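Local coordinates for protein 6-phospho-beta-d glycosidase (Streptococcus pyogenes, PDB 5FOO) that probably hydrolyses 6-phospho-beta-glucosides as a family 1 glycoside hydrolase and binds 6-phosphocyclophellitol in its pocket, at residues A[168-173]-A[245-250]. The protein carries 1 engineered substitution. Sequence-based numbering, arbitrary orientation.
Sequences VVVEGS and ELWNND
Trp247 lays its indole edge against the carboxylate of Glu171, between helical segments whose axes approach to 11.8 Å. The gap is spanned chiefly by these two side chains, and the one hydrogen bond between the segments runs from Trp247 NE1 to Glu171 OE2 over 3.1 Å, with an N-H...O angle of 149°. The acceptor lies almost in the indole plane, at the ring edge, and is met on the anti side, tilted somewhat out of the plane of a carboxylate turned only 19° from that ring. The indole leaves its helix with CG anti to the backbone N (chi1 176°), while Glu171 is extended beyond CG, which carries OE2 to the indole nitrogen.

Asn248 crosses Glu171 at about a right angle. Its OD1 comes within 3.1 Å of Glu171 OE2, but both are acceptors and no bond joins them. The amide is held instead through ND2, which bonds to Ala244 O and to Tyr323 OH. Beside the polar pair, Val170 CG1 touches Trp247 CZ2 at 4.0 Å, and the valine packs on helix 186-208 as well. Trp317 meets the indole edge-to-face.

In helix 235-258 a wider pi-type turn passes through the contact, where Glu245 O accepts from both Asn249 N and Asp250 N. Helix 166-174 belongs to the connection after the fourth barrel strand, beginning just past Asn164 and Glu165 of the 6-phosphocyclophellitol pocket, and it packs here against helix 235-258, which comes after the fifth strand, in the (beta/alpha)8 TIM barrel of glycoside hydrolase family 1.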
# COMPACT_ATOMS: atom_id res chain seq x y z
N VAL A 168 -8.41 1.02 0.86
CA VAL A 168 -8.54 -0.21 0.08
C VAL A 168 -9.08 -1.37 0.96
O VAL A 168 -9.85 -2.17 0.50
CB VAL A 168 -7.24 -0.61 -0.65
CG1 VAL A 168 -7.38 -1.94 -1.35
CG2 VAL A 168 -6.83 0.48 -1.67
N VAL A 169 -8.68 -1.45 2.22
CA VAL A 169 -9.26 -2.41 3.14
C VAL A 169 -10.77 -2.11 3.40
O VAL A 169 -11.59 -3.05 3.44
CB VAL A 169 -8.52 -2.37 4.49
CG1 VAL A 169 -9.23 -3.19 5.55
CG2 VAL A 169 -7.12 -2.93 4.31
N VAL A 170 -11.10 -0.85 3.63
CA VAL A 170 -12.43 -0.43 3.87
C VAL A 170 -13.29 -0.82 2.64
O VAL A 170 -14.34 -1.40 2.81
CB VAL A 170 -12.49 1.08 3.97
CG1 VAL A 170 -13.94 1.60 3.91
CG2 VAL A 170 -11.82 1.58 5.23
N GLU A 171 -12.82 -0.49 1.43
CA GLU A 171 -13.55 -0.76 0.21
C GLU A 171 -13.62 -2.22 -0.11
O GLU A 171 -14.74 -2.76 -0.28
CB GLU A 171 -13.05 0.09 -0.98
CG GLU A 171 -13.52 1.54 -0.73
CD GLU A 171 -13.23 2.57 -1.83
OE1 GLU A 171 -12.44 2.19 -2.75
OE2 GLU A 171 -13.82 3.76 -1.75
N GLY A 172 -12.46 -2.89 -0.07
CA GLY A 172 -12.36 -4.33 -0.32
C GLY A 172 -13.24 -5.20 0.55
O GLY A 172 -13.97 -6.09 0.01
N SER A 173 -13.17 -4.98 1.86
CA SER A 173 -13.87 -5.80 2.82
C SER A 173 -15.36 -5.40 2.96
O SER A 173 -16.23 -6.26 3.22
CB SER A 173 -13.15 -5.79 4.20
OG SER A 173 -12.03 -6.71 4.24
N GLU A 245 -13.00 13.06 -3.65
CA GLU A 245 -11.72 13.41 -2.98
C GLU A 245 -11.91 13.39 -1.52
O GLU A 245 -11.08 12.81 -0.82
CB GLU A 245 -11.16 14.74 -3.45
CG GLU A 245 -10.92 14.67 -4.96
CD GLU A 245 -9.59 15.13 -5.44
OE1 GLU A 245 -8.92 15.82 -4.68
OE2 GLU A 245 -9.24 14.81 -6.60
N LEU A 246 -13.00 13.96 -1.03
CA LEU A 246 -13.23 13.98 0.42
C LEU A 246 -13.12 12.61 1.07
O LEU A 246 -12.51 12.49 2.14
CB LEU A 246 -14.60 14.53 0.82
CG LEU A 246 -14.86 16.01 0.81
CD1 LEU A 246 -16.34 16.20 1.14
CD2 LEU A 246 -14.00 16.71 1.84
N TRP A 247 -13.77 11.62 0.44
CA TRP A 247 -13.77 10.25 0.88
C TRP A 247 -12.46 9.53 0.56
O TRP A 247 -11.83 9.00 1.46
CB TRP A 247 -14.99 9.46 0.29
CG TRP A 247 -14.98 8.02 0.62
CD1 TRP A 247 -14.59 7.02 -0.21
CD2 TRP A 247 -15.41 7.39 1.84
NE1 TRP A 247 -14.68 5.82 0.41
CE2 TRP A 247 -15.16 6.02 1.69
CE3 TRP A 247 -15.92 7.84 3.06
CZ2 TRP A 247 -15.44 5.12 2.68
CZ3 TRP A 247 -16.21 6.94 4.03
CH2 TRP A 247 -15.96 5.59 3.84
N ASN A 248 -12.09 9.44 -0.70
CA ASN A 248 -10.98 8.56 -1.11
C ASN A 248 -9.59 9.09 -0.70
O ASN A 248 -8.67 8.31 -0.57
CB ASN A 248 -10.99 8.24 -2.62
CG ASN A 248 -12.24 7.47 -3.03
OD1 ASN A 248 -12.34 6.27 -2.78
ND2 ASN A 248 -13.23 8.18 -3.59
N ASN A 249 -9.47 10.40 -0.53
CA ASN A 249 -8.19 11.03 -0.20
C ASN A 249 -8.21 11.70 1.17
O ASN A 249 -7.39 11.33 2.04
CB ASN A 249 -7.77 12.00 -1.30
CG ASN A 249 -7.55 11.27 -2.62
OD1 ASN A 249 -7.38 10.06 -2.64
ND2 ASN A 249 -7.52 11.98 -3.69
N ASP A 250 -9.13 12.65 1.37
CA ASP A 250 -9.07 13.52 2.54
C ASP A 250 -9.23 12.85 3.87
O ASP A 250 -8.55 13.26 4.82
CB ASP A 250 -10.06 14.63 2.45
CG ASP A 250 -9.80 15.56 1.32
OD1 ASP A 250 -8.91 15.32 0.45
OD2 ASP A 250 -10.54 16.53 1.25